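PDB 5HMQ: 4-hydroxyphenylpyruvate dioxygenase from Pseudomonas putida, which catalyses the dehydration of 3-dehydroshikimate to protocatechuate in a metal-dependent TIM-barrel domain fused to a hydroxyphenylpyruvate dioxygenase-like domain that shows no such activity. Local coordinates for residues D444-L455 / L495-E503; I59-G70 / L93-V104. All coordinates share one frame; numbering follows the deposited sequence.

Contact 1: D444-L455 / L495-E503. With MG (magnesium ion), chain L.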
loop_
_atom_site.group_PDB
_atom_site.type_symbol
_atom_site.label_atom_id
_atom_site.label_comp_id
_atom_site.label_asym_id
_atom_site.label_seq_id
_atom_site.Cartn_x
_atom_site.Cartn_y
_atom_site.Cartn_z
ATOM N N ASP C 444 9.474 -28.835 4.954
ATOM C CA ASP C 444 10.277 -28.249 6.016
ATOM C C ASP C 444 9.909 -26.791 6.264
ATOM O O ASP C 444 9.764 -26.375 7.417
ATOM C CB ASP C 444 11.764 -28.367 5.680
ATOM C CG ASP C 444 12.640 -27.674 6.700
ATOM O OD1 ASP C 444 12.988 -28.306 7.719
ATOM O OD2 ASP C 444 12.982 -26.493 6.482
ATOM N N HIS C 445 9.763 -26.007 5.199
ATOM C CA HIS C 445 9.327 -24.627 5.343
ATOM C C HIS C 445 8.728 -24.161 4.027
ATOM O O HIS C 445 8.953 -24.757 2.969
ATOM C CB HIS C 445 10.472 -23.703 5.780
ATOM C CG HIS C 445 11.612 -23.635 4.811
ATOM N ND1 HIS C 445 12.752 -24.396 4.949
ATOM C CD2 HIS C 445 11.797 -22.879 3.703
ATOM C CE1 HIS C 445 13.587 -24.118 3.964
ATOM N NE2 HIS C 445 13.030 -23.202 3.192
HETATM N N MSE C 446 7.950 -23.089 4.113
HETATM C CA MSE C 446 7.319 -22.509 2.941
HETATM C C MSE C 446 7.334 -20.991 3.050
HETATM O O MSE C 446 6.831 -20.420 4.020
HETATM C CB MSE C 446 5.893 -23.030 2.783
HETATM C CG MSE C 446 5.218 -22.584 1.501
HETATM SE SE MSE C 446 3.533 -23.506 1.166
HETATM C CE MSE C 446 2.551 -22.937 2.758
ATOM N N ALA C 447 7.927 -20.345 2.052
ATOM C CA ALA C 447 8.113 -18.902 2.055
ATOM C C ALA C 447 6.990 -18.214 1.294
ATOM O O ALA C 447 6.516 -18.719 0.271
ATOM C CB ALA C 447 9.462 -18.521 1.442
ATOM N N LEU C 448 6.566 -17.060 1.802
ATOM C CA LEU C 448 5.584 -16.226 1.128
ATOM C C LEU C 448 6.241 -14.934 0.662
ATOM O O LEU C 448 7.092 -14.372 1.359
ATOM C CB LEU C 448 4.409 -15.900 2.055
ATOM C CG LEU C 448 3.683 -17.055 2.740
ATOM C CD1 LEU C 448 2.498 -16.521 3.553
ATOM C CD2 LEU C 448 3.260 -18.145 1.749
ATOM N N ALA C 449 5.846 -14.471 -0.518
ATOM C CA ALA C 449 6.213 -13.150 -1.007
ATOM C C ALA C 449 4.997 -12.251 -0.853
ATOM O O ALA C 449 3.960 -12.500 -1.474
ATOM C CB ALA C 449 6.683 -13.205 -2.460
ATOM N N LEU C 450 5.115 -11.223 -0.016
ATOM C CA LEU C 450 3.973 -10.391 0.327
ATOM C C LEU C 450 4.246 -8.928 0.002
ATOM O O LEU C 450 5.403 -8.497 -0.004
ATOM C CB LEU C 450 3.630 -10.518 1.819
ATOM C CG LEU C 450 3.249 -11.912 2.324
ATOM C CD1 LEU C 450 3.138 -11.923 3.842
ATOM C CD2 LEU C 450 1.949 -12.375 1.686
ATOM N N PRO C 451 3.205 -8.142 -0.282
ATOM C CA PRO C 451 3.407 -6.700 -0.460
ATOM C C PRO C 451 3.936 -6.073 0.820
ATOM O O PRO C 451 3.562 -6.468 1.926
ATOM C CB PRO C 451 2.007 -6.179 -0.808
ATOM C CG PRO C 451 1.254 -7.374 -1.280
ATOM C CD PRO C 451 1.802 -8.533 -0.503
ATOM N N ALA C 452 4.831 -5.097 0.655
ATOM C CA ALA C 452 5.467 -4.461 1.805
ATOM C C ALA C 452 4.442 -3.871 2.767
ATOM O O ALA C 452 4.632 -3.908 3.987
ATOM C CB ALA C 452 6.442 -3.382 1.331
ATOM N N GLU C 453 3.352 -3.317 2.239
ATOM C CA GLU C 453 2.372 -2.631 3.073
ATOM C C GLU C 453 1.455 -3.581 3.832
ATOM O O GLU C 453 0.751 -3.132 4.744
ATOM C CB GLU C 453 1.502 -1.693 2.225
ATOM C CG GLU C 453 2.226 -1.010 1.077
ATOM C CD GLU C 453 2.407 -1.937 -0.116
ATOM O OE1 GLU C 453 1.562 -2.841 -0.293
ATOM O OE2 GLU C 453 3.404 -1.794 -0.850
ATOM N N SER C 454 1.440 -4.869 3.489
ATOM C CA SER C 454 0.544 -5.825 4.135
ATOM C C SER C 454 1.277 -6.829 5.016
ATOM O O SER C 454 0.624 -7.656 5.657
ATOM C CB SER C 454 -0.291 -6.567 3.085
ATOM O OG SER C 454 0.532 -7.239 2.152
ATOM N N LEU C 455 2.614 -6.768 5.071
ATOM C CA LEU C 455 3.377 -7.807 5.752
ATOM C C LEU C 455 3.156 -7.780 7.258
ATOM O O LEU C 455 2.987 -8.832 7.885
ATOM C CB LEU C 455 4.874 -7.659 5.452
ATOM C CG LEU C 455 5.829 -8.528 6.276
ATOM C CD1 LEU C 455 5.801 -9.996 5.865
ATOM C CD2 LEU C 455 7.232 -7.955 6.143
ATOM N N LEU C 495 5.905 -26.012 11.728
ATOM C CA LEU C 495 5.486 -25.086 10.686
ATOM C C LEU C 495 6.438 -23.898 10.669
ATOM O O LEU C 495 6.654 -23.259 11.704
ATOM C CB LEU C 495 4.053 -24.600 10.919
ATOM C CG LEU C 495 2.923 -25.628 10.951
ATOM C CD1 LEU C 495 1.662 -25.006 11.529
ATOM C CD2 LEU C 495 2.656 -26.187 9.563
ATOM N N ARG C 496 7.003 -23.604 9.501
ATOM C CA ARG C 496 7.958 -22.513 9.343
ATOM C C ARG C 496 7.573 -21.725 8.104
ATOM O O ARG C 496 7.334 -22.304 7.041
ATOM C CB ARG C 496 9.406 -23.008 9.234
ATOM C CG ARG C 496 9.872 -23.884 10.384
ATOM C CD ARG C 496 11.370 -24.151 10.294
ATOM N NE ARG C 496 12.185 -22.965 10.538
ATOM C CZ ARG C 496 13.496 -22.990 10.747
ATOM N NH1 ARG C 496 14.139 -24.143 10.746
ATOM N NH2 ARG C 496 14.161 -21.863 10.966
ATOM N N LEU C 497 7.533 -20.403 8.242
ATOM C CA LEU C 497 6.946 -19.525 7.233
ATOM C C LEU C 497 7.811 -18.286 7.073
ATOM O O LEU C 497 7.537 -17.235 7.664
ATOM C CB LEU C 497 5.511 -19.154 7.617
ATOM C CG LEU C 497 4.563 -18.630 6.541
ATOM C CD1 LEU C 497 3.954 -19.786 5.767
ATOM C CD2 LEU C 497 3.482 -17.787 7.193
ATOM N N PRO C 498 8.885 -18.378 6.290
ATOM C CA PRO C 498 9.631 -17.168 5.936
ATOM C C PRO C 498 8.794 -16.266 5.046
ATOM O O PRO C 498 7.906 -16.719 4.320
ATOM C CB PRO C 498 10.869 -17.702 5.206
ATOM C CG PRO C 498 10.517 -19.083 4.793
ATOM C CD PRO C 498 9.534 -19.601 5.792
ATOM N N LEU C 499 9.070 -14.968 5.129
ATOM C CA LEU C 499 8.240 -13.957 4.490
ATOM C C LEU C 499 9.131 -12.970 3.754
ATOM O O LEU C 499 9.976 -12.311 4.371
ATOM C CB LEU C 499 7.361 -13.246 5.523
ATOM C CG LEU C 499 6.452 -14.177 6.329
ATOM C CD1 LEU C 499 5.975 -13.513 7.606
ATOM C CD2 LEU C 499 5.273 -14.644 5.494
ATOM N N ASN C 500 8.931 -12.865 2.445
ATOM C CA ASN C 500 9.671 -11.959 1.584
ATOM C C ASN C 500 8.752 -10.852 1.084
ATOM O O ASN C 500 7.525 -10.924 1.195
ATOM C CB ASN C 500 10.293 -12.710 0.401
ATOM C CG ASN C 500 11.260 -13.795 0.834
ATOM O OD1 ASN C 500 12.464 -13.559 0.954
ATOM N ND2 ASN C 500 10.740 -14.992 1.071
ATOM N N ILE C 501 9.369 -9.815 0.532
ATOM C CA ILE C 501 8.660 -8.645 0.029
ATOM C C ILE C 501 8.504 -8.784 -1.479
ATOM O O ILE C 501 9.494 -8.917 -2.207
ATOM C CB ILE C 501 9.391 -7.345 0.395
ATOM C CG1 ILE C 501 9.461 -7.196 1.916
ATOM C CG2 ILE C 501 8.695 -6.149 -0.236
ATOM C CD1 ILE C 501 10.229 -5.979 2.381
ATOM N N SER C 502 7.257 -8.775 -1.944
ATOM C CA SER C 502 6.982 -8.803 -3.371
ATOM C C SER C 502 7.320 -7.466 -4.015
ATOM O O SER C 502 7.420 -6.427 -3.355
ATOM C CB SER C 502 5.508 -9.117 -3.637
ATOM O OG SER C 502 5.152 -10.392 -3.145
ATOM N N GLU C 503 7.502 -7.509 -5.330
ATOM C CA GLU C 503 7.763 -6.305 -6.101
ATOM C C GLU C 503 6.444 -5.584 -6.346
ATOM O O GLU C 503 5.411 -6.219 -6.566
ATOM C CB GLU C 503 8.438 -6.662 -7.427
ATOM C CG GLU C 503 9.077 -5.488 -8.141
ATOM C CD GLU C 503 10.167 -4.839 -7.315
ATOM O OE1 GLU C 503 9.869 -3.856 -6.602
ATOM O OE2 GLU C 503 11.321 -5.321 -7.366
HETATM MG MG MG L . 14.206 -21.964 1.825
HETATM O O HOH W 1 12.692 -27.155 10.550
HETATM O O HOH W 2 13.937 -20.063 3.217
HETATM O O HOH W 3 15.929 -22.578 2.797
HETATM O O HOH W 4 15.419 -20.704 0.716
#
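Leu448 and Leu499 sit side by side on neighbouring parallel strands of a vicinal-oxygen-chelate (VOC) module, and the tight part gathers round them. Their side chains point the same way, CD2 of Leu499 reaching CB of Leu448 at 3.8 Å and touching Leu450 CD1. Leu455, starting the next helix, brings CD1 to within 3.6 Å of Leu499 CB, and Trp458 of that helix covers Leu448 and Leu450. Beneath them the backbone bonds are short and straight: Asn500 N meets Leu448 O at 2.6 Å, with N-H...O 180°.

The opposite face carries smaller side chains, Ala447 and Ala449, beside Asn500. Here Pro498 sets CG against Ala447 CB at 3.6 Å. Towards the metal end the contact becomes more polar and waters enter it. Water 1 donates to Asp444 OD1 and makes a weak bond with NH1 of the partly exposed Arg496, held more firmly by Asp471. His445, its ring edge-to-face with Tyr612, binds the magnesium ion through NE2 with His523, Glu601 and three waters. The ring's rotation is further held by Asp444, which also pairs with Arg605 and whose OD2 accepts a hydrogen bond from His445 ND1 through its anti lone pair, at 2.6 Å.

Contact 2: I59-G70 / L93-V104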
loop_
_atom_site.group_PDB
_atom_site.type_symbol
_atom_site.label_atom_id
_atom_site.label_comp_id
_atom_site.label_asym_id
_atom_site.label_seq_id
_atom_site.Cartn_x
_atom_site.Cartn_y
_atom_site.Cartn_z
ATOM N N ILE C 59 -14.133 9.854 23.851
ATOM C CA ILE C 59 -12.902 10.577 23.554
ATOM C C ILE C 59 -12.063 10.542 24.827
ATOM O O ILE C 59 -12.315 11.288 25.774
ATOM C CB ILE C 59 -13.173 12.005 23.081
ATOM C CG1 ILE C 59 -13.994 11.982 21.790
ATOM C CG2 ILE C 59 -11.864 12.749 22.861
ATOM C CD1 ILE C 59 -14.313 13.361 21.244
ATOM N N THR C 60 -11.064 9.662 24.851
ATOM C CA THR C 60 -10.299 9.396 26.061
ATOM C C THR C 60 -9.096 10.314 26.240
ATOM O O THR C 60 -8.513 10.332 27.331
ATOM C CB THR C 60 -9.822 7.939 26.070
ATOM O OG1 THR C 60 -8.955 7.713 24.952
ATOM C CG2 THR C 60 -11.005 6.988 25.976
ATOM N N LEU C 61 -8.715 11.075 25.214
ATOM C CA LEU C 61 -7.539 11.930 25.309
ATOM C C LEU C 61 -7.527 12.920 24.155
ATOM O O LEU C 61 -7.922 12.582 23.037
ATOM C CB LEU C 61 -6.247 11.098 25.299
ATOM C CG LEU C 61 -4.926 11.864 25.237
ATOM C CD1 LEU C 61 -4.672 12.635 26.520
ATOM C CD2 LEU C 61 -3.771 10.924 24.934
ATOM N N PHE C 62 -7.066 14.135 24.438
ATOM C CA PHE C 62 -6.765 15.134 23.424
ATOM C C PHE C 62 -5.262 15.374 23.430
ATOM O O PHE C 62 -4.660 15.524 24.498
ATOM C CB PHE C 62 -7.520 16.439 23.689
ATOM C CG PHE C 62 -7.147 17.556 22.752
ATOM C CD1 PHE C 62 -7.654 17.593 21.465
ATOM C CD2 PHE C 62 -6.281 18.559 23.156
ATOM C CE1 PHE C 62 -7.315 18.615 20.598
ATOM C CE2 PHE C 62 -5.934 19.583 22.294
ATOM C CZ PHE C 62 -6.454 19.610 21.013
ATOM N N GLN C 63 -4.659 15.403 22.246
ATOM C CA GLN C 63 -3.203 15.495 22.139
ATOM C C GLN C 63 -2.780 16.008 20.762
ATOM O O GLN C 63 -3.531 15.880 19.795
ATOM C CB GLN C 63 -2.567 14.126 22.420
ATOM C CG GLN C 63 -2.929 13.042 21.414
ATOM C CD GLN C 63 -1.713 12.429 20.745
ATOM O OE1 GLN C 63 -0.759 13.128 20.408
ATOM N NE2 GLN C 63 -1.740 11.115 20.555
ATOM N N PRO C 64 -1.577 16.603 20.668
ATOM C CA PRO C 64 -0.637 16.861 21.760
ATOM C C PRO C 64 -0.552 18.330 22.163
ATOM O O PRO C 64 -1.054 19.201 21.451
ATOM C CB PRO C 64 0.687 16.394 21.168
ATOM C CG PRO C 64 0.571 16.795 19.714
ATOM C CD PRO C 64 -0.917 16.769 19.359
ATOM N N PHE C 65 0.081 18.591 23.304
ATOM C CA PHE C 65 0.376 19.942 23.772
ATOM C C PHE C 65 1.880 20.028 23.995
ATOM O O PHE C 65 2.410 19.415 24.928
ATOM C CB PHE C 65 -0.403 20.266 25.046
ATOM C CG PHE C 65 -0.366 21.720 25.426
ATOM C CD1 PHE C 65 0.708 22.241 26.128
ATOM C CD2 PHE C 65 -1.396 22.570 25.062
ATOM C CE1 PHE C 65 0.745 23.578 26.478
ATOM C CE2 PHE C 65 -1.364 23.909 25.405
ATOM C CZ PHE C 65 -0.290 24.413 26.114
ATOM N N ARG C 66 2.564 20.787 23.143
ATOM C CA ARG C 66 4.016 20.751 23.061
ATOM C C ARG C 66 4.639 21.919 23.813
ATOM O O ARG C 66 4.031 22.982 23.965
ATOM C CB ARG C 66 4.471 20.791 21.600
ATOM C CG ARG C 66 3.896 19.683 20.735
ATOM C CD ARG C 66 4.264 19.875 19.270
ATOM N NE ARG C 66 3.610 18.891 18.412
ATOM C CZ ARG C 66 4.088 17.679 18.154
ATOM N NH1 ARG C 66 5.234 17.287 18.692
ATOM N NH2 ARG C 66 3.413 16.857 17.363
ATOM N N ASP C 67 5.872 21.702 24.274
ATOM C CA ASP C 67 6.748 22.738 24.816
ATOM C C ASP C 67 6.055 23.702 25.772
ATOM O O ASP C 67 5.815 24.861 25.418
ATOM C CB ASP C 67 7.381 23.530 23.668
ATOM C CG ASP C 67 7.992 22.631 22.611
ATOM O OD1 ASP C 67 8.551 21.575 22.978
ATOM O OD2 ASP C 67 7.908 22.977 21.414
ATOM N N PHE C 68 5.742 23.245 26.985
ATOM C CA PHE C 68 5.195 24.117 28.019
ATOM C C PHE C 68 6.221 24.376 29.115
ATOM O O PHE C 68 6.657 25.515 29.294
ATOM C CB PHE C 68 3.912 23.538 28.615
ATOM C CG PHE C 68 3.342 24.376 29.722
ATOM C CD1 PHE C 68 2.535 25.467 29.440
ATOM C CD2 PHE C 68 3.635 24.090 31.048
ATOM C CE1 PHE C 68 2.020 26.247 30.460
ATOM C CE2 PHE C 68 3.126 24.866 32.069
ATOM C CZ PHE C 68 2.316 25.945 31.776
ATOM N N GLU C 69 6.620 23.347 29.860
ATOM C CA GLU C 69 7.451 23.558 31.037
ATOM C C GLU C 69 8.839 24.044 30.635
ATOM O O GLU C 69 9.444 23.547 29.680
ATOM C CB GLU C 69 7.547 22.273 31.867
ATOM C CG GLU C 69 8.443 21.178 31.297
ATOM C CD GLU C 69 7.801 20.411 30.157
ATOM O OE1 GLU C 69 6.642 20.713 29.804
ATOM O OE2 GLU C 69 8.467 19.509 29.607
ATOM N N GLY C 70 9.329 25.045 31.356
ATOM C CA GLY C 70 10.675 25.531 31.153
ATOM C C GLY C 70 10.851 26.492 29.999
ATOM O O GLY C 70 11.994 26.794 29.639
ATOM N N LEU C 93 -15.249 19.057 23.041
ATOM C CA LEU C 93 -15.105 17.665 22.636
ATOM C C LEU C 93 -15.711 16.691 23.634
ATOM O O LEU C 93 -16.073 15.575 23.247
ATOM C CB LEU C 93 -13.626 17.330 22.431
ATOM C CG LEU C 93 -12.939 17.971 21.226
ATOM C CD1 LEU C 93 -11.445 17.703 21.266
ATOM C CD2 LEU C 93 -13.545 17.450 19.935
ATOM N N GLY C 94 -15.835 17.082 24.899
ATOM C CA GLY C 94 -16.322 16.167 25.911
ATOM C C GLY C 94 -15.263 15.258 26.493
ATOM O O GLY C 94 -15.582 14.155 26.949
ATOM N N THR C 95 -14.008 15.690 26.493
ATOM C CA THR C 95 -12.911 14.933 27.072
ATOM C C THR C 95 -12.286 15.757 28.190
ATOM O O THR C 95 -12.430 16.982 28.235
ATOM C CB THR C 95 -11.857 14.568 26.012
ATOM O OG1 THR C 95 -10.931 13.618 26.553
ATOM C CG2 THR C 95 -11.094 15.806 25.554
ATOM N N ASP C 96 -11.605 15.078 29.112
ATOM C CA ASP C 96 -11.067 15.745 30.290
ATOM C C ASP C 96 -9.563 15.558 30.457
ATOM O O ASP C 96 -9.011 15.980 31.480
ATOM C CB ASP C 96 -11.794 15.260 31.551
ATOM C CG ASP C 96 -11.277 13.922 32.052
ATOM O OD1 ASP C 96 -10.917 13.064 31.219
ATOM O OD2 ASP C 96 -11.229 13.729 33.285
ATOM N N LEU C 97 -8.881 14.963 29.481
ATOM C CA LEU C 97 -7.460 14.663 29.607
ATOM C C LEU C 97 -6.721 15.149 28.372
ATOM O O LEU C 97 -7.148 14.885 27.243
ATOM C CB LEU C 97 -7.229 13.161 29.807
ATOM C CG LEU C 97 -5.775 12.711 29.968
ATOM C CD1 LEU C 97 -5.133 13.356 31.188
ATOM C CD2 LEU C 97 -5.689 11.193 30.054
ATOM N N VAL C 98 -5.611 15.853 28.591
ATOM C CA VAL C 98 -4.760 16.344 27.515
ATOM C C VAL C 98 -3.338 15.862 27.766
ATOM O O VAL C 98 -2.862 15.863 28.906
ATOM C CB VAL C 98 -4.811 17.884 27.397
ATOM C CG1 VAL C 98 -4.498 18.542 28.731
ATOM C CG2 VAL C 98 -3.866 18.382 26.305
ATOM N N LEU C 99 -2.670 15.428 26.700
ATOM C CA LEU C 99 -1.292 14.965 26.782
ATOM C C LEU C 99 -0.347 16.142 26.580
ATOM O O LEU C 99 -0.455 16.874 25.591
ATOM C CB LEU C 99 -1.023 13.874 25.742
ATOM C CG LEU C 99 0.337 13.160 25.719
ATOM C CD1 LEU C 99 0.172 11.758 25.155
ATOM C CD2 LEU C 99 1.384 13.921 24.912
ATOM N N VAL C 100 0.573 16.320 27.519
ATOM C CA VAL C 100 1.632 17.313 27.420
ATOM C C VAL C 100 2.937 16.552 27.240
ATOM O O VAL C 100 3.360 15.812 28.138
ATOM C CB VAL C 100 1.683 18.226 28.653
ATOM C CG1 VAL C 100 2.927 19.104 28.619
ATOM C CG2 VAL C 100 0.425 19.078 28.740
ATOM N N CYS C 101 3.570 16.713 26.082
ATOM C CA CYS C 101 4.834 16.044 25.818
ATOM C C CYS C 101 5.992 16.969 26.173
ATOM O O CYS C 101 5.913 18.190 26.012
ATOM C CB CYS C 101 4.930 15.593 24.358
ATOM S SG CYS C 101 4.467 16.830 23.129
ATOM N N SER C 102 7.070 16.368 26.667
ATOM C CA SER C 102 8.162 17.138 27.245
ATOM C C SER C 102 8.766 18.095 26.223
ATOM O O SER C 102 8.739 17.852 25.014
ATOM C CB SER C 102 9.237 16.196 27.793
ATOM O OG SER C 102 9.699 15.302 26.795
ATOM N N ASN C 103 9.308 19.200 26.733
ATOM C CA ASN C 103 9.815 20.270 25.885
ATOM C C ASN C 103 10.979 19.782 25.029
ATOM O O ASN C 103 11.832 19.019 25.486
ATOM C CB ASN C 103 10.262 21.450 26.751
ATOM C CG ASN C 103 10.194 22.774 26.017
ATOM O OD1 ASN C 103 10.595 22.875 24.858
ATOM N ND2 ASN C 103 9.699 23.803 26.696
ATOM N N VAL C 104 11.013 20.239 23.780
ATOM C CA VAL C 104 12.100 19.907 22.866
ATOM C C VAL C 104 12.903 21.123 22.431
ATOM O O VAL C 104 13.933 20.952 21.759
ATOM C CB VAL C 104 11.584 19.151 21.622
ATOM C CG1 VAL C 104 10.863 17.879 22.036
ATOM C CG2 VAL C 104 10.671 20.047 20.793
HETATM O O HOH W 5 -15.728 10.901 25.906
HETATM O O HOH W 6 6.500 20.683 27.282
#
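The Phe62 ring meets Val98 CG2 at its edge, near the ring plane, 4.0 Å from CD2 of Phe62, in a beta-alpha-beta unit of the TIM barrel, while Leu93 CD1 comes obliquely to CD1 on the other flank. Phe65, further along the same strand, sends its ring to the same face, covered by helix 76-93. It has Phe68 CB at its edge and Val100 CG2 slanting in beside it; Arg82 adds a cation-pi contact from the helix. With CG anti to the main-chain nitrogen (chi1 174° in Phe62), each ring runs alongside its valine partner.

Between the two phenylalanines the parallel register slips by one residue, a beta bulge that holds the cis peptide before Pro64. Leu97 O and Leu99 O receive Phe62 N and Phe65 N respectively, and the second bond is the more bent, 133° at the hydrogen. The opposite side of the sheet looks into the barrel. There Leu61 CD1 packs on Leu97 CG at 3.6 Å, Leu99 CB meets Gln63 CB, and Leu99 also touches the metal ligand Glu136. Gln63 NE2 bonds Glu32 and the metal ligand Glu241, placing it in the second shell of the catalytic site.

Polar groups close both ends. Thr95 OG1 donates to Ile59 O at 2.8 Å from above the carbonyl plane. Beyond the strands, Asn103 is gripped twice by Glu69: its backbone N meets OE2, which Tyr135 also bonds, and its amide ND2 reaches Glu69 O, while Asn103 OD1 accepts a hydrogen bond from Gln105 N. Water 6 bridges Phe68 N, Glu69 OE1 and Cys101 O in this buried loop region. Asp67, whose OD2 is held by Gln105, receives Val104 N on the syn side of OD1 at 2.9 Å, 32° out of the carboxylate plane.

In the fold
Along the chain the two contacts come in series: contact 2 closes before contact 1 opens. Their centres lie 40 Å apart and their nearest atoms about 21 Å. Each pairs parallel strands, but in different domains. Strands 58-66 and 97-101 are third and fourth in the eight-stranded parallel barrel sheet, joined through helix 76-93; strands 440-450 and 496-501 are neighbours in a mixed sheet of the dioxygenase-like half. Each domain has its own magnesium site: residues 59-70 and 93-104 lie close to the catalytic one, whereas residues 444-455 supply a ligand to the other. Both contacts also reach the second subunit of the homodimer.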